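Long-range contacts in beta-hexosaminidase (Neisseria gonorrhoeae, PDB 6JTJ), which probably cleaves terminal beta-1,4-linked N-acetylglucosamine from peptide-linked peptidoglycan fragments during recycling of the bacterial cell wall: residues C[43-49]-C[67-71]; C[291-297]-C[319-325]. All coordinates share one frame; numbering follows the deposited sequence.

Interaction 1: C[43-49]-C[67-71]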
ATOM      1  N   PRO C  43      22.699  24.494 -13.990  1.00 36.21           N
ATOM      2  CA  PRO C  43      21.401  23.978 -14.404  1.00 36.64           C
ATOM      3  C   PRO C  43      20.888  22.876 -13.451  1.00 36.17           C
ATOM      4  O   PRO C  43      21.689  22.153 -12.817  1.00 34.63           O
ATOM      5  CB  PRO C  43      21.672  23.406 -15.800  1.00 36.52           C
ATOM      6  CG  PRO C  43      22.918  24.078 -16.270  1.00 34.42           C
ATOM      7  CD  PRO C  43      23.715  24.378 -15.047  1.00 36.51           C
ATOM      8  N   ARG C  44      19.568  22.774 -13.332  1.00 33.17           N
ATOM      9  CA  ARG C  44      18.973  21.727 -12.503  1.00 30.48           C
ATOM     10  C   ARG C  44      19.243  20.389 -13.158  1.00 30.01           C
ATOM     11  O   ARG C  44      18.931  20.197 -14.329  1.00 29.57           O
ATOM     12  CB  ARG C  44      17.481  21.943 -12.365  1.00 29.06           C
ATOM     13  CG  ARG C  44      17.086  23.180 -11.602  1.00 26.87           C
ATOM     14  CD  ARG C  44      15.584  23.359 -11.654  1.00 27.32           C
ATOM     15  NE  ARG C  44      15.126  24.439 -10.790  1.00 28.01           N
ATOM     16  CZ  ARG C  44      14.376  25.465 -11.166  1.00 27.02           C
ATOM     17  NH1 ARG C  44      13.930  25.592 -12.422  1.00 27.00           N
ATOM     18  NH2 ARG C  44      14.052  26.374 -10.261  1.00 28.75           N
ATOM     19  N   GLY C  45      19.866  19.484 -12.410  1.00 28.64           N
ATOM     20  CA  GLY C  45      20.161  18.147 -12.916  1.00 27.79           C
ATOM     21  C   GLY C  45      18.937  17.260 -12.944  1.00 26.93           C
ATOM     22  O   GLY C  45      17.883  17.648 -12.459  1.00 26.00           O
ATOM     23  N   PRO C  46      19.077  16.042 -13.484  1.00 26.61           N
ATOM     24  CA  PRO C  46      17.933  15.130 -13.638  1.00 26.47           C
ATOM     25  C   PRO C  46      17.692  14.175 -12.471  1.00 26.07           C
ATOM     26  O   PRO C  46      17.018  13.174 -12.641  1.00 25.88           O
ATOM     27  CB  PRO C  46      18.315  14.333 -14.890  1.00 26.69           C
ATOM     28  CG  PRO C  46      19.799  14.224 -14.796  1.00 27.28           C
ATOM     29  CD  PRO C  46      20.265  15.540 -14.201  1.00 27.25           C
ATOM     30  N   VAL C  47      18.231  14.468 -11.301  1.00 26.22           N
ATOM     31  CA  VAL C  47      18.036  13.600 -10.146  1.00 25.95           C
ATOM     32  C   VAL C  47      17.299  14.374  -9.083  1.00 25.88           C
ATOM     33  O   VAL C  47      17.669  15.506  -8.786  1.00 29.83           O
ATOM     34  CB  VAL C  47      19.383  13.115  -9.579  1.00 25.86           C
ATOM     35  CG1 VAL C  47      19.187  12.309  -8.305  1.00 26.23           C
ATOM     36  CG2 VAL C  47      20.127  12.287 -10.610  1.00 27.58           C
ATOM     37  N   MET C  48      16.273  13.770  -8.508  1.00 26.99           N
ATOM     38  CA  MET C  48      15.598  14.337  -7.355  1.00 29.05           C
ATOM     39  C   MET C  48      15.995  13.508  -6.147  1.00 29.84           C
ATOM     40  O   MET C  48      15.771  12.308  -6.094  1.00 27.25           O
ATOM     41  CB  MET C  48      14.085  14.328  -7.540  1.00 29.88           C
ATOM     42  CG  MET C  48      13.309  14.897  -6.364  1.00 32.59           C
ATOM     43  SD  MET C  48      11.540  15.175  -6.695  1.00 34.03           S
ATOM     44  CE  MET C  48      11.533  16.911  -7.107  1.00 29.45           C
ATOM     45  N   ALA C  49      16.639  14.148  -5.192  1.00 33.31           N
ATOM     46  CA  ALA C  49      17.172  13.435  -4.041  1.00 36.93           C
ATOM     47  C   ALA C  49      16.346  13.821  -2.832  1.00 37.84           C
ATOM     48  O   ALA C  49      15.264  14.368  -2.988  1.00 36.69           O
ATOM     49  CB  ALA C  49      18.646  13.767  -3.859  1.00 36.55           C
ATOM     50  N   PRO C  67      25.968  18.859  -9.895  1.00 44.51           N
ATOM     51  CA  PRO C  67      25.152  19.181 -11.081  1.00 43.13           C
ATOM     52  C   PRO C  67      24.135  18.092 -11.495  1.00 40.02           C
ATOM     53  O   PRO C  67      23.228  18.385 -12.268  1.00 37.41           O
ATOM     54  CB  PRO C  67      26.201  19.390 -12.198  1.00 43.68           C
ATOM     55  CG  PRO C  67      27.472  18.804 -11.682  1.00 43.36           C
ATOM     56  CD  PRO C  67      27.412  18.900 -10.189  1.00 42.94           C
ATOM     57  N   ALA C  68      24.300  16.865 -11.000  1.00 34.79           N
ATOM     58  CA  ALA C  68      23.348  15.792 -11.252  1.00 33.43           C
ATOM     59  C   ALA C  68      21.982  16.035 -10.586  1.00 32.49           C
ATOM     60  O   ALA C  68      20.962  15.530 -11.047  1.00 32.32           O
ATOM     61  CB  ALA C  68      23.921  14.456 -10.802  1.00 31.69           C
ATOM     62  N   ILE C  69      21.973  16.840  -9.535  1.00 33.88           N
ATOM     63  CA  ILE C  69      20.772  17.067  -8.763  1.00 35.15           C
ATOM     64  C   ILE C  69      20.008  18.295  -9.244  1.00 34.78           C
ATOM     65  O   ILE C  69      20.611  19.336  -9.536  1.00 35.97           O
ATOM     66  CB  ILE C  69      21.132  17.141  -7.279  1.00 35.49           C
ATOM     67  CG1 ILE C  69      21.660  15.768  -6.871  1.00 38.05           C
ATOM     68  CG2 ILE C  69      19.922  17.551  -6.448  1.00 35.05           C
ATOM     69  CD1 ILE C  69      21.986  15.633  -5.409  1.00 41.79           C
ATOM     70  N   GLY C  70      18.688  18.140  -9.384  1.00 31.30           N
ATOM     71  CA  GLY C  70      17.798  19.243  -9.783  1.00 30.06           C
ATOM     72  C   GLY C  70      16.673  19.562  -8.824  1.00 28.91           C
ATOM     73  O   GLY C  70      16.047  20.612  -8.939  1.00 27.54           O
ATOM     74  N   GLY C  71      16.414  18.676  -7.862  1.00 29.06           N
ATOM     75  CA  GLY C  71      15.346  18.904  -6.891  1.00 29.53           C
ATOM     76  C   GLY C  71      15.417  17.979  -5.690  1.00 28.74           C
ATOM     77  O   GLY C  71      16.259  17.098  -5.617  1.00 29.17           O
TER
HETATM   78  O   HOH W   1      23.266  20.340 -14.193  1.00 39.07           O
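Gly70 N gives its hydrogen to Val47 O at 2.9 Å, and an N-H...O angle of 175° makes this the straightest of the backbone bonds that join residues 43-49 to 67-71. Val47 N in turn reaches Ala68 O at 2.9 Å, but the bond is bent and weak. Beyond them Ala49 N donates to Gly71 O. At the other end Gly45 N meets Ile69 O at 3.0 Å, from above the carbonyl plane and therefore not on a lone pair. The two backbones pass closely here: Gly70 CA makes a CA-H...O contact of 3.1 Å with Gly45 O. Arg44 lies alongside the glycine backbone, its CB 3.7 Å from Gly70 CA, and its extended chain passes Gly70 O. At the outer end, one water donates to both Pro43 O (2.8 Å) and Pro67 O (2.7 Å), bridging the two carbonyls. Val47 pairs with Ile69 and Met48 with Gly71, a shift of one residue that defines a beta bulge. Strand 47-49, helix 58-64 and strand 69-74 form a beta-alpha-beta unit of the glycosyl hydrolase family 3 N-terminal domain; its two strands run parallel in sense, although the short segments diverge by 65°. On the face carrying Val47 and Ile69, Ile69 CD1 lies 4.1 Å from Ala49 CB, put there by an extended chi2 of -176°. Over this face, Val331 and Leu334 of helix 328-335 pack on Ile69 and Val47 respectively. The Arg44 guanidinium hydrogen-bonds to Glu99 O and Gln351 OE1, which fix the polar end while the aliphatic part makes the contact with Gly70. Further out, Trp350 donates through NE1 to Gly45 O, and Asp66 OD1 holds Ala68 N at the start of the second segment.

Interaction 2: C[291-297]-C[319-325]; sequences IFSDDLT and CDIVLVC
Phe292 and Ile321 lie side by side and point the same way, with Ile321 CG2 at the ring edge, 3.8 Å from Phe292 CE1. Leu323 approaches the same ring at a slant, its CD1 3.4 Å from Phe292 CD1, while Phe163 meets that ring edge-to-face. Leu296 runs at about a right angle to Val322 and sets its CD1 3.6 Å from Val322 CB. Main-chain bonds join the segments at several points: Asp320 N to Ile291 O (2.8 Å), Ser293 N to Ile321 O (2.9 Å) and Leu296 N to Leu323 O. Side-chain oxygens supplement these backbone acceptors. Ser293 OG sits between its own backbone N and carbonyl carbon (chi1 78°), which turns it to Leu323 N, 3.0 Å away. Asp295 OD1 receives Cys325 N at 3.0 Å from above the carboxylate plane, 43° out of it. Beside Ile291, Asp320 OD2 takes Ile291 N on its anti lone pair at 2.9 Å, and the same oxygen is in a salt bridge with Arg282. The CB of Asp294, the predicted nucleophile, is directed away from 319-325. Parallel strands with the nucleophile near the C-terminal end of one characterise the (beta/alpha)8, or TIM-barrel, catalytic domain of family 3 glycosidases.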
ATOM      1  N   ILE C 291       8.195  13.495 -16.815  1.00 21.07           N
ATOM      2  CA  ILE C 291       7.940  12.118 -16.431  1.00 20.60           C
ATOM      3  C   ILE C 291       8.955  11.783 -15.344  1.00 21.69           C
ATOM      4  O   ILE C 291      10.168  11.693 -15.627  1.00 22.22           O
ATOM      5  CB  ILE C 291       8.069  11.179 -17.623  1.00 21.75           C
ATOM      6  CG1 ILE C 291       7.053  11.553 -18.697  1.00 21.51           C
ATOM      7  CG2 ILE C 291       7.842   9.734 -17.189  1.00 22.95           C
ATOM      8  CD1 ILE C 291       7.221  10.785 -19.993  1.00 21.57           C
ATOM      9  N   PHE C 292       8.483  11.626 -14.110  1.00 19.80           N
ATOM     10  CA  PHE C 292       9.321  11.117 -13.033  1.00 20.59           C
ATOM     11  C   PHE C 292       9.509   9.608 -13.134  1.00 23.27           C
ATOM     12  O   PHE C 292       8.671   8.927 -13.695  1.00 23.29           O
ATOM     13  CB  PHE C 292       8.706  11.410 -11.688  1.00 21.09           C
ATOM     14  CG  PHE C 292       8.775  12.841 -11.292  1.00 21.91           C
ATOM     15  CD1 PHE C 292       9.995  13.439 -10.996  1.00 22.24           C
ATOM     16  CD2 PHE C 292       7.622  13.600 -11.211  1.00 22.75           C
ATOM     17  CE1 PHE C 292      10.059  14.757 -10.606  1.00 22.55           C
ATOM     18  CE2 PHE C 292       7.684  14.926 -10.833  1.00 22.81           C
ATOM     19  CZ  PHE C 292       8.902  15.507 -10.528  1.00 22.43           C
ATOM     20  N   SER C 293      10.602   9.080 -12.575  1.00 24.29           N
ATOM     21  CA  SER C 293      10.810   7.628 -12.501  1.00 26.58           C
ATOM     22  C   SER C 293      10.104   7.121 -11.253  1.00 30.17           C
ATOM     23  O   SER C 293       9.640   7.904 -10.447  1.00 30.01           O
ATOM     24  CB  SER C 293      12.301   7.296 -12.374  1.00 27.22           C
ATOM     25  OG  SER C 293      12.759   7.495 -11.050  1.00 24.43           O
ATOM     26  N   ASP C 294      10.059   5.816 -11.036  1.00 38.43           N
ATOM     27  CA  ASP C 294       9.706   5.362  -9.646  1.00 46.74           C
ATOM     28  C   ASP C 294      10.924   5.588  -8.759  1.00 47.37           C
ATOM     29  O   ASP C 294      12.002   5.847  -9.284  1.00 44.58           O
ATOM     30  CB  ASP C 294       9.224   3.903  -9.513  1.00 50.50           C
ATOM     31  CG  ASP C 294       9.320   3.112 -10.789  1.00 56.53           C
ATOM     32  OD1 ASP C 294      10.022   3.577 -11.727  1.00 54.31           O
ATOM     33  OD2 ASP C 294       8.668   2.030 -10.830  1.00 54.99           O
ATOM     34  N   ASP C 295      10.756   5.457  -7.441  1.00 50.29           N
ATOM     35  CA  ASP C 295      11.895   5.433  -6.496  1.00 49.16           C
ATOM     36  C   ASP C 295      12.758   4.219  -6.917  1.00 47.06           C
ATOM     37  O   ASP C 295      12.271   3.078  -6.892  1.00 45.88           O
ATOM     38  CB  ASP C 295      11.407   5.314  -5.039  1.00 47.34           C
ATOM     39  CG  ASP C 295      12.543   5.436  -4.006  1.00 46.73           C
ATOM     40  OD1 ASP C 295      13.697   5.776  -4.362  1.00 44.23           O
ATOM     41  OD2 ASP C 295      12.291   5.119  -2.825  1.00 47.54           O
ATOM     42  N   LEU C 296      13.987   4.499  -7.371  1.00 43.73           N
ATOM     43  CA  LEU C 296      14.952   3.519  -7.928  1.00 47.14           C
ATOM     44  C   LEU C 296      15.686   2.713  -6.854  1.00 46.75           C
ATOM     45  O   LEU C 296      16.393   1.767  -7.188  1.00 53.43           O
ATOM     46  CB  LEU C 296      16.004   4.240  -8.808  1.00 45.13           C
ATOM     47  CG  LEU C 296      15.472   5.052 -10.000  1.00 46.37           C
ATOM     48  CD1 LEU C 296      16.635   5.541 -10.858  1.00 46.72           C
ATOM     49  CD2 LEU C 296      14.478   4.274 -10.853  1.00 47.18           C
ATOM     50  N   THR C 297      15.570   3.125  -5.595  1.00 47.87           N
ATOM     51  CA  THR C 297      16.217   2.409  -4.466  1.00 50.93           C
ATOM     52  C   THR C 297      15.769   1.012  -4.158  1.00 46.29           C
ATOM     53  O   THR C 297      14.633   0.826  -3.818  1.00 43.91           O
ATOM     54  CB  THR C 297      16.160   3.190  -3.137  1.00 53.66           C
ATOM     55  OG1 THR C 297      14.802   3.460  -2.772  1.00 62.31           O
ATOM     56  CG2 THR C 297      16.918   4.470  -3.268  1.00 52.74           C
ATOM     57  N   CYS C 319      11.939   8.658 -18.894  1.00 22.50           N
ATOM     58  CA  CYS C 319      11.864   9.510 -17.714  1.00 22.94           C
ATOM     59  C   CYS C 319      12.807  10.695 -17.836  1.00 23.13           C
ATOM     60  O   CYS C 319      13.921  10.547 -18.331  1.00 23.03           O
ATOM     61  CB  CYS C 319      12.239   8.740 -16.459  1.00 23.57           C
ATOM     62  SG  CYS C 319      11.209   7.307 -16.109  1.00 26.79           S
ATOM     63  N   ASP C 320      12.345  11.868 -17.398  1.00 23.55           N
ATOM     64  CA  ASP C 320      13.156  13.085 -17.364  1.00 23.18           C
ATOM     65  C   ASP C 320      13.994  13.127 -16.110  1.00 23.32           C
ATOM     66  O   ASP C 320      15.156  13.558 -16.147  1.00 22.94           O
ATOM     67  CB  ASP C 320      12.265  14.328 -17.362  1.00 24.48           C
ATOM     68  CG  ASP C 320      11.511  14.508 -18.642  1.00 25.00           C
ATOM     69  OD1 ASP C 320      12.149  14.733 -19.689  1.00 28.37           O
ATOM     70  OD2 ASP C 320      10.268  14.444 -18.617  1.00 26.88           O
ATOM     71  N   ILE C 321      13.403  12.709 -14.993  1.00 22.09           N
ATOM     72  CA  ILE C 321      13.967  12.921 -13.684  1.00 22.43           C
ATOM     73  C   ILE C 321      13.813  11.651 -12.845  1.00 23.88           C
ATOM     74  O   ILE C 321      12.731  11.085 -12.783  1.00 22.20           O
ATOM     75  CB  ILE C 321      13.244  14.062 -12.967  1.00 24.10           C
ATOM     76  CG1 ILE C 321      13.519  15.403 -13.654  1.00 25.84           C
ATOM     77  CG2 ILE C 321      13.660  14.152 -11.501  1.00 24.01           C
ATOM     78  CD1 ILE C 321      12.486  16.483 -13.372  1.00 25.84           C
ATOM     79  N   VAL C 322      14.899  11.199 -12.230  1.00 25.28           N
ATOM     80  CA  VAL C 322      14.862   9.993 -11.430  1.00 27.77           C
ATOM     81  C   VAL C 322      14.816  10.341  -9.953  1.00 27.82           C
ATOM     82  O   VAL C 322      15.497  11.250  -9.496  1.00 27.56           O
ATOM     83  CB  VAL C 322      16.036   9.022 -11.723  1.00 29.64           C
ATOM     84  CG1 VAL C 322      15.966   8.502 -13.149  1.00 29.92           C
ATOM     85  CG2 VAL C 322      17.393   9.661 -11.471  1.00 30.80           C
ATOM     86  N   LEU C 323      13.996   9.602  -9.230  1.00 28.00           N
ATOM     87  CA  LEU C 323      13.839   9.774  -7.803  1.00 30.77           C
ATOM     88  C   LEU C 323      14.687   8.750  -7.075  1.00 32.42           C
ATOM     89  O   LEU C 323      14.620   7.570  -7.391  1.00 32.40           O
ATOM     90  CB  LEU C 323      12.389   9.555  -7.387  1.00 33.88           C
ATOM     91  CG  LEU C 323      11.542  10.799  -7.213  1.00 35.12           C
ATOM     92  CD1 LEU C 323      11.407  11.506  -8.554  1.00 35.46           C
ATOM     93  CD2 LEU C 323      10.173  10.442  -6.633  1.00 37.45           C
ATOM     94  N   VAL C 324      15.477   9.208  -6.109  1.00 32.02           N
ATOM     95  CA  VAL C 324      16.312   8.327  -5.298  1.00 33.29           C
ATOM     96  C   VAL C 324      16.136   8.740  -3.859  1.00 34.14           C
ATOM     97  O   VAL C 324      16.745   9.698  -3.419  1.00 34.74           O
ATOM     98  CB  VAL C 324      17.795   8.418  -5.704  1.00 36.01           C
ATOM     99  CG1 VAL C 324      18.611   7.336  -5.007  1.00 38.79           C
ATOM    100  CG2 VAL C 324      17.951   8.278  -7.214  1.00 33.88           C
ATOM    101  N   CYS C 325      15.269   8.026  -3.148  1.00 36.00           N
ATOM    102  CA  CYS C 325      14.846   8.404  -1.824  1.00 41.52           C
ATOM    103  C   CYS C 325      15.413   7.506  -0.735  1.00 43.15           C
ATOM    104  O   CYS C 325      15.607   6.319  -0.925  1.00 43.47           O
ATOM    105  CB  CYS C 325      13.320   8.365  -1.753  1.00 43.75           C
ATOM    106  SG  CYS C 325      12.524   9.333  -3.061  1.00 46.54           S
TER

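How the interactions relate
Interactions 1 and 2 share one sheet, in which strand 47-49 lies beside strand 321-323, and their centres are 11 Å apart. Two probable hydrogen bonds join them: Met48 N to Val322 O at 2.8 Å, and Val322 N to Pro46 O at 2.9 Å. Strand 321-323 thus has interaction 2's 290-295 and interaction 1's 47-49 as neighbours, the pairing of first and late strands that closes the barrel of this family. The bound N-acetylglucosamine lies closer to interaction 2: from side chain to sugar, Leu323 is about 4 Å away, against about 8 Å for Met48. Asp294, the predicted nucleophile, also belongs to interaction 2.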